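Local coordinates for protein purine nucleoside phosphorylase (Anopheles gambiae, PDB 2P4S) that catalyses the phosphorolysis of inosine, guanosine and their 2'-deoxy forms to the free purine base and pentose 1-phosphate, working as a homotrimer in purine salvage, at residues P162-Q167 with R186-I191; C193-A198 with K365-E370; K218-L223 with N249-K254; R243-A248 with A313-M318. All coordinates share one frame; numbering follows the deposited sequence.

Interaction 1: P162-Q167 with R186-I191; sequences PVMCMQ and RVMHLI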
loop_
_atom_site.group_PDB
_atom_site.type_symbol
_atom_site.label_atom_id
_atom_site.label_comp_id
_atom_site.label_asym_id
_atom_site.label_seq_id
_atom_site.Cartn_x
_atom_site.Cartn_y
_atom_site.Cartn_z
ATOM N N PRO A 162 6.648 27.737 27.056
ATOM C CA PRO A 162 5.418 26.934 27.069
ATOM C C PRO A 162 5.324 25.988 25.859
ATOM O O PRO A 162 5.395 26.419 24.663
ATOM C CB PRO A 162 4.291 27.984 27.040
ATOM C CG PRO A 162 4.916 29.211 26.533
ATOM C CD PRO A 162 6.364 29.175 26.899
ATOM N N VAL A 163 5.161 24.708 26.195
ATOM C CA VAL A 163 4.960 23.628 25.208
ATOM C C VAL A 163 3.689 22.821 25.562
ATOM O O VAL A 163 3.153 22.913 26.675
ATOM C CB VAL A 163 6.237 22.684 25.057
ATOM C CG1 VAL A 163 7.508 23.477 24.731
ATOM C CG2 VAL A 163 6.488 21.872 26.319
ATOM N N MET A 164 3.208 22.088 24.571
ATOM C CA MET A 164 2.123 21.128 24.687
ATOM C C MET A 164 2.749 19.787 24.263
ATOM O O MET A 164 3.203 19.627 23.137
ATOM C CB MET A 164 1.066 21.500 23.674
ATOM C CG MET A 164 -0.219 20.804 23.866
ATOM S SD MET A 164 -1.283 21.323 22.533
ATOM C CE MET A 164 -0.817 22.958 22.290
ATOM N N CYS A 165 2.745 18.821 25.158
ATOM C CA CYS A 165 3.493 17.627 24.974
ATOM C C CYS A 165 2.627 16.339 25.031
ATOM O O CYS A 165 1.937 16.065 26.039
ATOM C CB CYS A 165 4.595 17.673 26.011
ATOM S SG CYS A 165 5.691 16.360 25.828
ATOM N N MET A 166 2.581 15.602 23.913
ATOM C CA MET A 166 1.995 14.265 23.880
ATOM C C MET A 166 2.939 13.257 24.465
ATOM O O MET A 166 3.897 12.826 23.819
ATOM C CB MET A 166 1.607 13.839 22.481
ATOM C CG MET A 166 0.256 14.342 22.053
ATOM S SD MET A 166 -0.078 13.838 20.352
ATOM C CE MET A 166 -0.569 12.105 20.500
ATOM N N GLN A 167 2.687 12.896 25.709
ATOM C CA GLN A 167 3.474 11.872 26.353
ATOM C C GLN A 167 2.891 10.510 26.008
ATOM O O GLN A 167 1.988 9.986 26.711
ATOM C CB GLN A 167 3.495 12.083 27.854
ATOM C CG GLN A 167 4.514 11.194 28.539
ATOM C CD GLN A 167 4.479 11.356 30.051
ATOM O OE1 GLN A 167 3.492 11.840 30.603
ATOM N NE2 GLN A 167 5.548 10.943 30.720
ATOM N N ARG A 186 -4.140 18.461 14.721
ATOM C CA ARG A 186 -5.171 19.490 14.379
ATOM C C ARG A 186 -5.583 20.268 15.630
ATOM O O ARG A 186 -5.733 21.477 15.577
ATOM C CB ARG A 186 -6.411 18.894 13.785
ATOM C CG ARG A 186 -6.229 17.931 12.630
ATOM C CD ARG A 186 -6.182 18.683 11.406
ATOM N NE ARG A 186 -6.872 18.053 10.287
ATOM C CZ ARG A 186 -6.506 18.248 9.015
ATOM N NH1 ARG A 186 -5.438 19.047 8.707
ATOM N NH2 ARG A 186 -7.187 17.650 8.051
ATOM N N VAL A 187 -5.707 19.568 16.755
ATOM C CA VAL A 187 -5.942 20.180 18.052
ATOM C C VAL A 187 -4.804 21.152 18.473
ATOM O O VAL A 187 -5.087 22.282 18.862
ATOM C CB VAL A 187 -6.199 19.097 19.163
ATOM C CG1 VAL A 187 -6.377 19.763 20.486
ATOM C CG2 VAL A 187 -7.433 18.266 18.819
ATOM N N MET A 188 -3.543 20.716 18.417
ATOM C CA MET A 188 -2.398 21.607 18.639
ATOM C C MET A 188 -2.502 22.917 17.821
ATOM O O MET A 188 -2.335 24.003 18.357
ATOM C CB MET A 188 -1.073 20.896 18.339
ATOM C CG MET A 188 -0.649 19.792 19.309
ATOM S SD MET A 188 0.752 18.822 18.621
ATOM C CE MET A 188 1.175 17.862 20.064
ATOM N N HIS A 189 -2.811 22.816 16.541
ATOM C CA HIS A 189 -2.990 23.974 15.683
ATOM C C HIS A 189 -4.131 24.883 16.202
ATOM O O HIS A 189 -3.959 26.105 16.365
ATOM C CB HIS A 189 -3.285 23.470 14.266
ATOM C CG HIS A 189 -3.817 24.509 13.328
ATOM N ND1 HIS A 189 -3.064 25.581 12.888
ATOM C CD2 HIS A 189 -5.009 24.593 12.683
ATOM C CE1 HIS A 189 -3.791 26.304 12.052
ATOM N NE2 HIS A 189 -4.972 25.719 11.903
ATOM N N LEU A 190 -5.299 24.287 16.448
ATOM C CA LEU A 190 -6.455 25.043 16.913
ATOM C C LEU A 190 -6.166 25.777 18.230
ATOM O O LEU A 190 -6.630 26.878 18.437
ATOM C CB LEU A 190 -7.663 24.127 17.053
ATOM C CG LEU A 190 -8.281 23.624 15.757
ATOM C CD1 LEU A 190 -9.482 22.726 16.098
ATOM C CD2 LEU A 190 -8.668 24.792 14.813
ATOM N N ILE A 191 -5.374 25.154 19.098
ATOM C CA ILE A 191 -4.852 25.784 20.310
ATOM C C ILE A 191 -3.836 26.920 20.057
ATOM O O ILE A 191 -3.585 27.708 20.959
ATOM C CB ILE A 191 -4.252 24.688 21.216
ATOM C CG1 ILE A 191 -5.403 23.885 21.872
ATOM C CG2 ILE A 191 -3.182 25.228 22.216
ATOM C CD1 ILE A 191 -4.939 22.613 22.544
#
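The contact is made by the apolar side chains of Met164 and Met166 on the strand with Met188 and Ile191 on the helix. In the thioether contacts, Met164 SD rests 3.6 Å from Met188 CG and 3.9 Å from Ile191 CD1. The Met164 side chain runs straight out toward the helix, CG anti to the backbone N (chi1 -167°), and only its last bond turns, swinging the methyl over to Ile191. Among the carbon contacts, Met164 CE is modelled 3.3 Å from Ile191 CG2, a close approach to be read with caution because the same methyl also comes too near Cys193 SG. Met188 reaches back with an extended chain, its CE slipping in beside Met166 CG at 4.1 Å. Strand and helix axes run nearly antiparallel, at 165° and 10.7 Å apart. The helix of a beta-alpha-beta crossover is thus packed on its first strand, with strand 112-116 between the two strands of the unit. Met166 also meets Phe170, a phosphate-binding residue. Since all four touching residues are buried and apolar, the helix is held on this sheet face by dispersion and exclusion of water, with flexible methionines fitting their shapes to one another.

Interaction 2: C193-A198 with K365-E370; sequences CTHLIA and KHIHYE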
loop_
_atom_site.group_PDB
_atom_site.type_symbol
_atom_site.label_atom_id
_atom_site.label_comp_id
_atom_site.label_asym_id
_atom_site.label_seq_id
_atom_site.Cartn_x
_atom_site.Cartn_y
_atom_site.Cartn_z
ATOM N N CYS A 193 -0.493 26.238 18.455
ATOM C CA CYS A 193 0.863 25.760 18.085
ATOM C C CYS A 193 1.188 26.088 16.629
ATOM O O CYS A 193 0.387 25.781 15.713
ATOM C CB CYS A 193 1.037 24.261 18.329
ATOM S SG CYS A 193 0.845 23.765 20.039
ATOM N N THR A 194 2.359 26.716 16.425
ATOM C CA THR A 194 2.856 27.061 15.084
ATOM C C THR A 194 3.873 26.006 14.644
ATOM O O THR A 194 4.159 25.850 13.464
ATOM C CB THR A 194 3.560 28.494 15.037
ATOM O OG1 THR A 194 4.543 28.543 16.053
ATOM C CG2 THR A 194 2.577 29.672 15.239
ATOM N N HIS A 195 4.425 25.291 15.610
ATOM C CA HIS A 195 5.476 24.320 15.355
ATOM C C HIS A 195 5.061 22.968 15.873
ATOM O O HIS A 195 4.437 22.895 16.939
ATOM C CB HIS A 195 6.809 24.734 15.996
ATOM C CG HIS A 195 7.453 25.898 15.297
ATOM N ND1 HIS A 195 6.837 27.131 15.183
ATOM C CD2 HIS A 195 8.625 26.001 14.623
ATOM C CE1 HIS A 195 7.620 27.951 14.501
ATOM N NE2 HIS A 195 8.707 27.286 14.139
ATOM N N LEU A 196 5.381 21.927 15.083
ATOM C CA LEU A 196 5.407 20.541 15.560
ATOM C C LEU A 196 6.818 19.949 15.641
ATOM O O LEU A 196 7.542 19.944 14.646
ATOM C CB LEU A 196 4.496 19.648 14.700
ATOM C CG LEU A 196 4.415 18.172 15.135
ATOM C CD1 LEU A 196 3.694 17.983 16.533
ATOM C CD2 LEU A 196 3.808 17.293 13.994
ATOM N N ILE A 197 7.215 19.505 16.834
ATOM C CA ILE A 197 8.326 18.583 17.000
ATOM C C ILE A 197 7.835 17.108 17.162
ATOM O O ILE A 197 7.250 16.736 18.197
ATOM C CB ILE A 197 9.241 18.972 18.171
ATOM C CG1 ILE A 197 9.768 20.414 17.989
ATOM C CG2 ILE A 197 10.406 17.961 18.305
ATOM C CD1 ILE A 197 10.508 20.939 19.204
ATOM N N ALA A 198 8.073 16.277 16.137
ATOM C CA ALA A 198 7.676 14.852 16.205
ATOM C C ALA A 198 8.915 14.010 16.455
ATOM O O ALA A 198 9.925 14.151 15.739
ATOM C CB ALA A 198 6.967 14.433 14.943
ATOM N N LYS A 365 13.959 26.432 22.547
ATOM C CA LYS A 365 14.547 27.738 22.859
ATOM C C LYS A 365 14.901 28.523 21.587
ATOM O O LYS A 365 14.631 29.711 21.504
ATOM C CB LYS A 365 15.747 27.559 23.784
ATOM C CG LYS A 365 16.669 28.802 23.944
ATOM C CD LYS A 365 18.041 28.342 24.519
ATOM C CE LYS A 365 18.779 29.507 25.222
ATOM N NZ LYS A 365 19.494 30.378 24.244
ATOM N N HIS A 366 15.432 27.852 20.571
ATOM C CA HIS A 366 15.680 28.492 19.299
ATOM C C HIS A 366 14.380 28.995 18.571
ATOM O O HIS A 366 14.304 30.137 18.063
ATOM C CB HIS A 366 16.509 27.558 18.397
ATOM C CG HIS A 366 16.880 28.176 17.077
ATOM N ND1 HIS A 366 17.891 29.110 16.953
ATOM C CD2 HIS A 366 16.343 28.028 15.840
ATOM C CE1 HIS A 366 17.976 29.484 15.684
ATOM N NE2 HIS A 366 17.045 28.844 14.994
ATOM N N ILE A 367 13.367 28.124 18.514
ATOM C CA ILE A 367 12.065 28.484 17.949
ATOM C C ILE A 367 11.504 29.723 18.677
ATOM O O ILE A 367 10.957 30.637 18.058
ATOM C CB ILE A 367 11.071 27.307 18.074
ATOM C CG1 ILE A 367 11.517 26.144 17.163
ATOM C CG2 ILE A 367 9.630 27.789 17.838
ATOM C CD1 ILE A 367 10.855 24.784 17.431
ATOM N N HIS A 368 11.644 29.743 19.994
ATOM C CA HIS A 368 11.101 30.806 20.819
ATOM C C HIS A 368 11.800 32.168 20.602
ATOM O O HIS A 368 11.118 33.152 20.350
ATOM C CB HIS A 368 11.150 30.400 22.292
ATOM C CG HIS A 368 10.580 31.430 23.213
ATOM N ND1 HIS A 368 9.222 31.698 23.286
ATOM C CD2 HIS A 368 11.185 32.282 24.078
ATOM C CE1 HIS A 368 9.021 32.653 24.176
ATOM N NE2 HIS A 368 10.194 33.016 24.676
ATOM N N TYR A 369 13.130 32.204 20.728
ATOM C CA TYR A 369 13.961 33.360 20.352
ATOM C C TYR A 369 13.718 33.890 18.928
ATOM O O TYR A 369 13.448 35.067 18.763
ATOM C CB TYR A 369 15.436 33.010 20.526
ATOM C CG TYR A 369 16.460 34.129 20.259
ATOM C CD1 TYR A 369 16.705 35.152 21.226
ATOM C CD2 TYR A 369 17.239 34.129 19.079
ATOM C CE1 TYR A 369 17.673 36.167 21.007
ATOM C CE2 TYR A 369 18.221 35.150 18.842
ATOM C CZ TYR A 369 18.430 36.161 19.811
ATOM O OH TYR A 369 19.389 37.154 19.570
ATOM N N GLU A 370 13.809 33.036 17.905
ATOM C CA GLU A 370 13.580 33.449 16.502
ATOM C C GLU A 370 12.214 34.067 16.244
ATOM O O GLU A 370 12.072 34.888 15.347
ATOM C CB GLU A 370 13.786 32.287 15.532
ATOM C CG GLU A 370 15.227 31.856 15.392
ATOM C CD GLU A 370 16.111 32.889 14.698
ATOM O OE1 GLU A 370 17.060 33.411 15.335
ATOM O OE2 GLU A 370 15.863 33.162 13.506
#
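Ile367, on the last turns of the C-terminal helix, meets His195 and Ile197 of the strand and carries the helix side of this contact alone. Just before it, His366 turns to another neighbour, packing on Leu255 and Gln258 of helix 253-265. Both branches of Ile367 meet His195, and CD1 reaches on to Ile197. Ile367 CG2, anti to the backbone N, sits squarely over the His195 imidazole, 3.7 Å from the ring centroid and only 3° off the normal, a textbook CH-pi contact over the face. All five ring atoms are thus almost equally far from this one methyl. The other branch slides past the rim: Ile367 CD1 comes to 3.8 Å from His195 CD2, and lies 4.2 Å from Ile197 CD1 on the second strand residue. The imidazole has its rotation fixed at the edge as well, by an in-plane hydrogen bond of 2.8 Å between His195 ND1 and Thr194 OG1; the same hydroxyl is bonded to Lys111 O. Leu255 touches both His195 and Ile367, and Val112 touches both isoleucines, extending the apolar cluster to a second helix and the next strand. This is a helix packed on the face of a central mixed sheet, as in the alpha/beta fold of the nucleoside phosphorylase family, with the C-terminal helix closing over a strand that begins far earlier in the chain.

Interaction 3: K218-L223 with N249-K254; sequences KDHINL and NTYDPK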
loop_
_atom_site.group_PDB
_atom_site.type_symbol
_atom_site.label_atom_id
_atom_site.label_comp_id
_atom_site.label_asym_id
_atom_site.label_seq_id
_atom_site.Cartn_x
_atom_site.Cartn_y
_atom_site.Cartn_z
ATOM N N LYS A 218 15.290 14.413 7.476
ATOM C CA LYS A 218 15.433 15.381 6.441
ATOM C C LYS A 218 14.275 15.202 5.451
ATOM O O LYS A 218 13.862 16.156 4.792
ATOM C CB LYS A 218 16.795 15.191 5.753
ATOM C CG LYS A 218 17.016 16.133 4.579
ATOM C CD LYS A 218 18.409 15.946 3.911
ATOM C CE LYS A 218 18.737 17.184 3.035
ATOM N NZ LYS A 218 20.106 16.914 2.360
ATOM N N ASP A 219 13.774 13.968 5.339
ATOM C CA ASP A 219 12.734 13.658 4.396
ATOM C C ASP A 219 12.115 12.321 4.759
ATOM O O ASP A 219 12.651 11.603 5.597
ATOM C CB ASP A 219 13.304 13.602 2.960
ATOM C CG ASP A 219 12.267 14.006 1.912
ATOM O OD1 ASP A 219 11.063 14.161 2.272
ATOM O OD2 ASP A 219 12.634 14.133 0.740
ATOM N N HIS A 220 10.986 12.002 4.154
ATOM C CA HIS A 220 10.402 10.689 4.342
ATOM C C HIS A 220 9.908 10.112 2.989
ATOM O O HIS A 220 9.814 10.808 1.979
ATOM C CB HIS A 220 9.270 10.725 5.421
ATOM C CG HIS A 220 8.052 11.490 5.005
ATOM N ND1 HIS A 220 7.464 12.450 5.801
ATOM C CD2 HIS A 220 7.330 11.455 3.861
ATOM C CE1 HIS A 220 6.417 12.951 5.167
ATOM N NE2 HIS A 220 6.311 12.359 3.992
ATOM N N ILE A 221 9.603 8.821 2.997
ATOM C CA ILE A 221 8.973 8.156 1.868
ATOM C C ILE A 221 7.704 7.611 2.489
ATOM O O ILE A 221 7.780 6.761 3.402
ATOM C CB ILE A 221 9.850 6.994 1.270
ATOM C CG1 ILE A 221 11.078 7.558 0.524
ATOM C CG2 ILE A 221 8.992 6.177 0.265
ATOM C CD1 ILE A 221 12.256 6.550 0.232
ATOM N N ASN A 222 6.557 8.113 2.017
ATOM C CA ASN A 222 5.285 7.732 2.544
ATOM C C ASN A 222 4.692 6.573 1.721
ATOM O O ASN A 222 3.898 6.818 0.845
ATOM C CB ASN A 222 4.286 8.917 2.606
ATOM C CG ASN A 222 3.030 8.526 3.363
ATOM O OD1 ASN A 222 2.967 7.405 3.914
ATOM N ND2 ASN A 222 2.024 9.390 3.382
ATOM N N LEU A 223 5.112 5.339 2.001
ATOM C CA LEU A 223 4.620 4.145 1.322
ATOM C C LEU A 223 3.112 3.883 1.547
ATOM O O LEU A 223 2.412 3.422 0.636
ATOM C CB LEU A 223 5.434 2.933 1.782
ATOM C CG LEU A 223 6.932 2.882 1.435
ATOM C CD1 LEU A 223 7.554 1.581 1.967
ATOM C CD2 LEU A 223 7.082 2.998 -0.105
ATOM N N ASN A 249 10.670 21.282 1.792
ATOM C CA ASN A 249 11.054 21.828 3.100
ATOM C C ASN A 249 10.060 21.522 4.212
ATOM O O ASN A 249 9.951 22.278 5.171
ATOM C CB ASN A 249 11.324 23.339 3.015
ATOM C CG ASN A 249 12.267 23.696 1.865
ATOM O OD1 ASN A 249 13.253 22.993 1.592
ATOM N ND2 ASN A 249 11.929 24.752 1.154
ATOM N N THR A 250 9.356 20.401 4.107
ATOM C CA THR A 250 8.458 19.926 5.181
ATOM C C THR A 250 9.217 19.787 6.470
ATOM O O THR A 250 8.741 20.238 7.525
ATOM C CB THR A 250 7.832 18.571 4.803
ATOM O OG1 THR A 250 6.884 18.785 3.760
ATOM C CG2 THR A 250 7.157 17.880 5.977
ATOM N N TYR A 251 10.375 19.134 6.411
ATOM C CA TYR A 251 11.245 19.025 7.587
ATOM C C TYR A 251 12.191 20.236 7.544
ATOM O O TYR A 251 13.063 20.318 6.683
ATOM C CB TYR A 251 11.991 17.684 7.598
ATOM C CG TYR A 251 11.047 16.528 7.732
ATOM C CD1 TYR A 251 10.526 16.160 8.977
ATOM C CD2 TYR A 251 10.628 15.822 6.601
ATOM C CE1 TYR A 251 9.609 15.106 9.087
ATOM C CE2 TYR A 251 9.721 14.769 6.698
ATOM C CZ TYR A 251 9.218 14.416 7.940
ATOM O OH TYR A 251 8.337 13.350 8.009
ATOM N N ASP A 252 11.983 21.181 8.455
ATOM C CA ASP A 252 12.499 22.545 8.258
ATOM C C ASP A 252 14.039 22.595 8.175
ATOM O O ASP A 252 14.711 22.203 9.120
ATOM C CB ASP A 252 11.954 23.484 9.328
ATOM C CG ASP A 252 12.285 24.943 9.028
ATOM O OD1 ASP A 252 11.626 25.541 8.128
ATOM O OD2 ASP A 252 13.231 25.453 9.677
ATOM N N PRO A 253 14.595 23.001 7.020
ATOM C CA PRO A 253 16.069 23.017 6.871
ATOM C C PRO A 253 16.819 23.827 7.938
ATOM O O PRO A 253 17.844 23.363 8.452
ATOM C CB PRO A 253 16.269 23.600 5.458
ATOM C CG PRO A 253 15.037 23.193 4.735
ATOM C CD PRO A 253 13.920 23.393 5.763
ATOM N N LYS A 254 16.290 24.988 8.304
ATOM C CA LYS A 254 16.904 25.830 9.315
ATOM C C LYS A 254 16.894 25.228 10.692
ATOM O O LYS A 254 17.879 25.375 11.416
ATOM C CB LYS A 254 16.227 27.187 9.379
ATOM C CG LYS A 254 16.575 28.168 8.292
ATOM C CD LYS A 254 15.578 29.318 8.409
ATOM C CE LYS A 254 16.090 30.594 7.778
ATOM N NZ LYS A 254 15.152 31.750 8.173
HETATM O O HOH W 1 11.658 18.052 3.870
HETATM O O HOH W 2 14.661 19.066 5.275
#
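Lys218 meets Tyr251 through its backbone, its side chain leading away from the contact. Its carbonyl oxygen lies 3.7 Å from Tyr251 CB and accepts a hydrogen bond from each of two waters. Water 1 accepts in turn from Tyr251 N, bridging strand and tyrosine; the 2.5 Å from water 2 to Tyr251 O is shorter than expected, so that second bridge is less certain. At Asp219 the main chain passes along the tyrosine ring, with Asp219 CA 3.7 Å from Tyr251 CD2. Asp219 OD1 accepts from His220 N, while OD2 faces the trimer interface, bonded to Tyr334 OH and Ala289 N of the second subunit. His220 then makes the direct polar link. With chi1 at 68°, its CG lies between the backbone N and the carbonyl carbon, and the imidazole turns its edge to the phenol: a hydrogen bond joins His220 ND1 and Tyr251 OH, at a modelled 2.5 Å that is on the short side, in both ring planes and nearly straight at 171°. The rings stand almost perpendicular, at 87°. Met247 packs on the histidine. Beyond, Asn222 caps helix 223-226. The contact thus fits between strand 272-279, which pairs with strand 214-221, and helix 307-315 under Thr250, while Asp252 caps helix 253-265 and Tyr251 packs on Ala322 of strand 319-329.

Interaction 4: R243-A248 with A313-M318; sequences RFFGMA and ARHCGM. With DIH (7-[[(3R,4R)-3-(hydroxymethyl)-4-oxidanyl-pyrrolidin-1-ium-1-yl]methyl]-3,5-dihydropyrrolo[3,2-d]pyrimidin-4-one), chain H.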
loop_
_atom_site.group_PDB
_atom_site.type_symbol
_atom_site.label_atom_id
_atom_site.label_comp_id
_atom_site.label_asym_id
_atom_site.label_seq_id
_atom_site.Cartn_x
_atom_site.Cartn_y
_atom_site.Cartn_z
ATOM N N ARG A 243 -6.764 21.834 -0.527
ATOM C CA ARG A 243 -6.975 20.491 -1.033
ATOM C C ARG A 243 -5.624 19.806 -1.318
ATOM O O ARG A 243 -5.431 18.629 -0.937
ATOM C CB ARG A 243 -7.802 20.480 -2.335
ATOM C CG ARG A 243 -8.487 19.132 -2.621
ATOM C CD ARG A 243 -8.009 18.091 -1.651
ATOM N NE ARG A 243 -9.068 17.181 -1.403
ATOM C CZ ARG A 243 -9.165 16.355 -0.381
ATOM N NH1 ARG A 243 -8.250 16.273 0.573
ATOM N NH2 ARG A 243 -10.241 15.605 -0.343
ATOM N N PHE A 244 -4.725 20.549 -1.988
ATOM C CA PHE A 244 -3.436 20.066 -2.434
ATOM C C PHE A 244 -2.346 20.955 -1.920
ATOM O O PHE A 244 -2.566 22.145 -1.717
ATOM C CB PHE A 244 -3.347 20.083 -3.972
ATOM C CG PHE A 244 -4.460 19.403 -4.627
ATOM C CD1 PHE A 244 -4.571 17.999 -4.556
ATOM C CD2 PHE A 244 -5.428 20.152 -5.312
ATOM C CE1 PHE A 244 -5.622 17.336 -5.146
ATOM C CE2 PHE A 244 -6.506 19.502 -5.940
ATOM C CZ PHE A 244 -6.604 18.087 -5.854
ATOM N N PHE A 245 -1.157 20.394 -1.726
ATOM C CA PHE A 245 0.005 21.210 -1.328
ATOM C C PHE A 245 1.284 20.424 -1.583
ATOM O O PHE A 245 1.252 19.167 -1.704
ATOM C CB PHE A 245 -0.093 21.659 0.139
ATOM C CG PHE A 245 -0.149 20.507 1.127
ATOM C CD1 PHE A 245 1.017 20.065 1.770
ATOM C CD2 PHE A 245 -1.366 19.872 1.417
ATOM C CE1 PHE A 245 0.963 18.975 2.647
ATOM C CE2 PHE A 245 -1.438 18.798 2.313
ATOM C CZ PHE A 245 -0.280 18.338 2.927
ATOM N N GLY A 246 2.399 21.159 -1.642
ATOM C CA GLY A 246 3.711 20.579 -1.949
ATOM C C GLY A 246 4.460 20.234 -0.680
ATOM O O GLY A 246 4.233 20.852 0.376
ATOM N N MET A 247 5.396 19.289 -0.777
ATOM C CA MET A 247 6.131 18.801 0.424
ATOM C C MET A 247 7.527 19.413 0.631
ATOM O O MET A 247 8.211 19.089 1.605
ATOM C CB MET A 247 6.202 17.262 0.390
ATOM C CG MET A 247 4.811 16.592 0.516
ATOM S SD MET A 247 4.055 16.966 2.117
ATOM C CE MET A 247 5.135 16.107 3.257
ATOM N N ALA A 248 7.943 20.318 -0.254
ATOM C CA ALA A 248 9.285 20.890 -0.175
ATOM C C ALA A 248 9.519 21.585 1.172
ATOM O O ALA A 248 8.686 22.372 1.617
ATOM C CB ALA A 248 9.549 21.861 -1.310
ATOM N N ALA A 313 0.327 18.301 10.008
ATOM C CA ALA A 313 0.935 19.552 10.444
ATOM C C ALA A 313 1.167 20.501 9.269
ATOM O O ALA A 313 0.844 21.674 9.338
ATOM C CB ALA A 313 2.228 19.295 11.156
ATOM N N ARG A 314 1.713 19.976 8.185
ATOM C CA ARG A 314 2.041 20.767 6.995
ATOM C C ARG A 314 0.773 21.278 6.377
ATOM O O ARG A 314 0.718 22.402 5.946
ATOM C CB ARG A 314 2.818 19.904 5.963
ATOM C CG ARG A 314 4.238 19.594 6.419
ATOM C CD ARG A 314 4.953 20.896 6.897
ATOM N NE ARG A 314 5.378 21.677 5.746
ATOM C CZ ARG A 314 5.569 22.996 5.728
ATOM N NH1 ARG A 314 5.347 23.726 6.828
ATOM N NH2 ARG A 314 5.967 23.580 4.580
ATOM N N HIS A 315 -0.251 20.434 6.351
ATOM C CA HIS A 315 -1.572 20.814 5.852
ATOM C C HIS A 315 -2.123 22.084 6.510
ATOM O O HIS A 315 -2.619 22.935 5.811
ATOM C CB HIS A 315 -2.584 19.655 5.981
ATOM C CG HIS A 315 -3.928 19.957 5.355
ATOM N ND1 HIS A 315 -5.096 20.009 6.080
ATOM C CD2 HIS A 315 -4.270 20.267 4.081
ATOM C CE1 HIS A 315 -6.097 20.322 5.285
ATOM N NE2 HIS A 315 -5.625 20.469 4.063
ATOM N N CYS A 316 -2.059 22.138 7.831
ATOM C CA CYS A 316 -2.376 23.274 8.711
ATOM C C CYS A 316 -1.459 24.489 8.601
ATOM O O CYS A 316 -1.710 25.453 9.301
ATOM C CB CYS A 316 -2.074 22.879 10.179
ATOM S SG CYS A 316 -3.060 21.752 10.842
ATOM N N GLY A 317 -0.342 24.377 7.882
ATOM C CA GLY A 317 0.653 25.456 7.757
ATOM C C GLY A 317 1.656 25.485 8.896
ATOM O O GLY A 317 2.321 26.499 9.096
ATOM N N MET A 318 1.760 24.414 9.686
ATOM C CA MET A 318 2.749 24.367 10.812
ATOM C C MET A 318 4.189 24.121 10.335
ATOM O O MET A 318 4.395 23.455 9.304
ATOM C CB MET A 318 2.372 23.309 11.844
ATOM C CG MET A 318 1.058 23.621 12.551
ATOM S SD MET A 318 0.460 22.223 13.545
ATOM C CE MET A 318 1.367 22.174 15.093
HETATM O "O5'" DIH H . -3.247 19.404 -8.814
HETATM C "C5'" DIH H . -3.769 18.265 -8.134
HETATM C "C4'" DIH H . -4.408 17.319 -9.156
HETATM C "C6'" DIH H . -3.536 17.137 -10.414
HETATM C "C3'" DIH H . -4.643 15.929 -8.562
HETATM O "O3'" DIH H . -5.898 15.405 -9.017
HETATM C "C2'" DIH H . -3.547 15.074 -9.201
HETATM N "N1'" DIH H . -3.455 15.668 -10.559
HETATM C C10 DIH H . -2.291 15.156 -11.284
HETATM C C9 DIH H . -0.925 15.710 -10.952
HETATM C C8 DIH H . -0.299 16.800 -11.574
HETATM N N7 DIH H . 0.947 16.996 -11.042
HETATM C C5 DIH H . 1.154 16.024 -10.116
HETATM C C6 DIH H . 2.290 15.668 -9.228
HETATM O O6 DIH H . 3.358 16.353 -9.235
HETATM N N1 DIH H . 2.116 14.621 -8.421
HETATM C C2 DIH H . 0.959 13.893 -8.381
HETATM N N3 DIH H . -0.085 14.147 -9.170
HETATM C C4 DIH H . 0.015 15.219 -10.045
HETATM O O HOH W 3 5.834 21.995 2.555
#
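The Phe245 ring has the backbone of His315 over one face, where His315 CA stands 4.3 Å from the ring centroid and 22° off the normal in a CH-pi contact. The histidine ring, in turn, offers its edge: His315 CD2 comes to 3.6 Å from Phe245 CE2, with the planes inclined at 43°. Phe244 points the other way. One face carries C5' of the bound inhibitor DIH, 3.6 Å from Phe244 CE1, and Arg243 CG lies over the opposite face, toward the rim. The inhibitor is hydrogen-bonded to Glu286 and Asn328 of the second subunit, so Phe244 reaches into a neighbour's active site. Phe245 CE1 also touches Arg314 CB at 3.9 Å. From there the arginine bends at chi2 and chi3, and its guanidinium divides its grip: NH1 donates to Met318 O (2.7 Å), from above the carbonyl plane, and NH2 to water 3 (2.6 Å), which donates to Gly246 O and Ala248 O. Two loop carbonyls are thereby tied to one cation. His315 is held by Arg186 on ND1 and Pro242 O on NE2. The loop lies between the C-terminal end of helix 307-315, closed by a Schellman motif at Gly317, and the second subunit, while helix 178-191 packs on that helix end.

How the interactions relate
From the N terminus, interaction 1 closes first, a short loop from strand 161-167 to helix 178-191. Interaction 2 opens just after it and spans most of what remains, joining strand 195-204 to the C-terminal helix. Interactions 3 and 4 are both nested inside that span and cross each other, since 243-248 falls between the segments of interaction 3 and 249-254 between those of interaction 4. Neighbouring contacts touch: Met188 O probably accepts from Cys193 N between interactions 1 and 2, His189 packs on Met318 between 1 and 4, Leu196 on Ala313 between 2 and 4, and Thr250 on Arg314 between 3 and 4. Sheet, flanking helices and trimer interface are thereby connected.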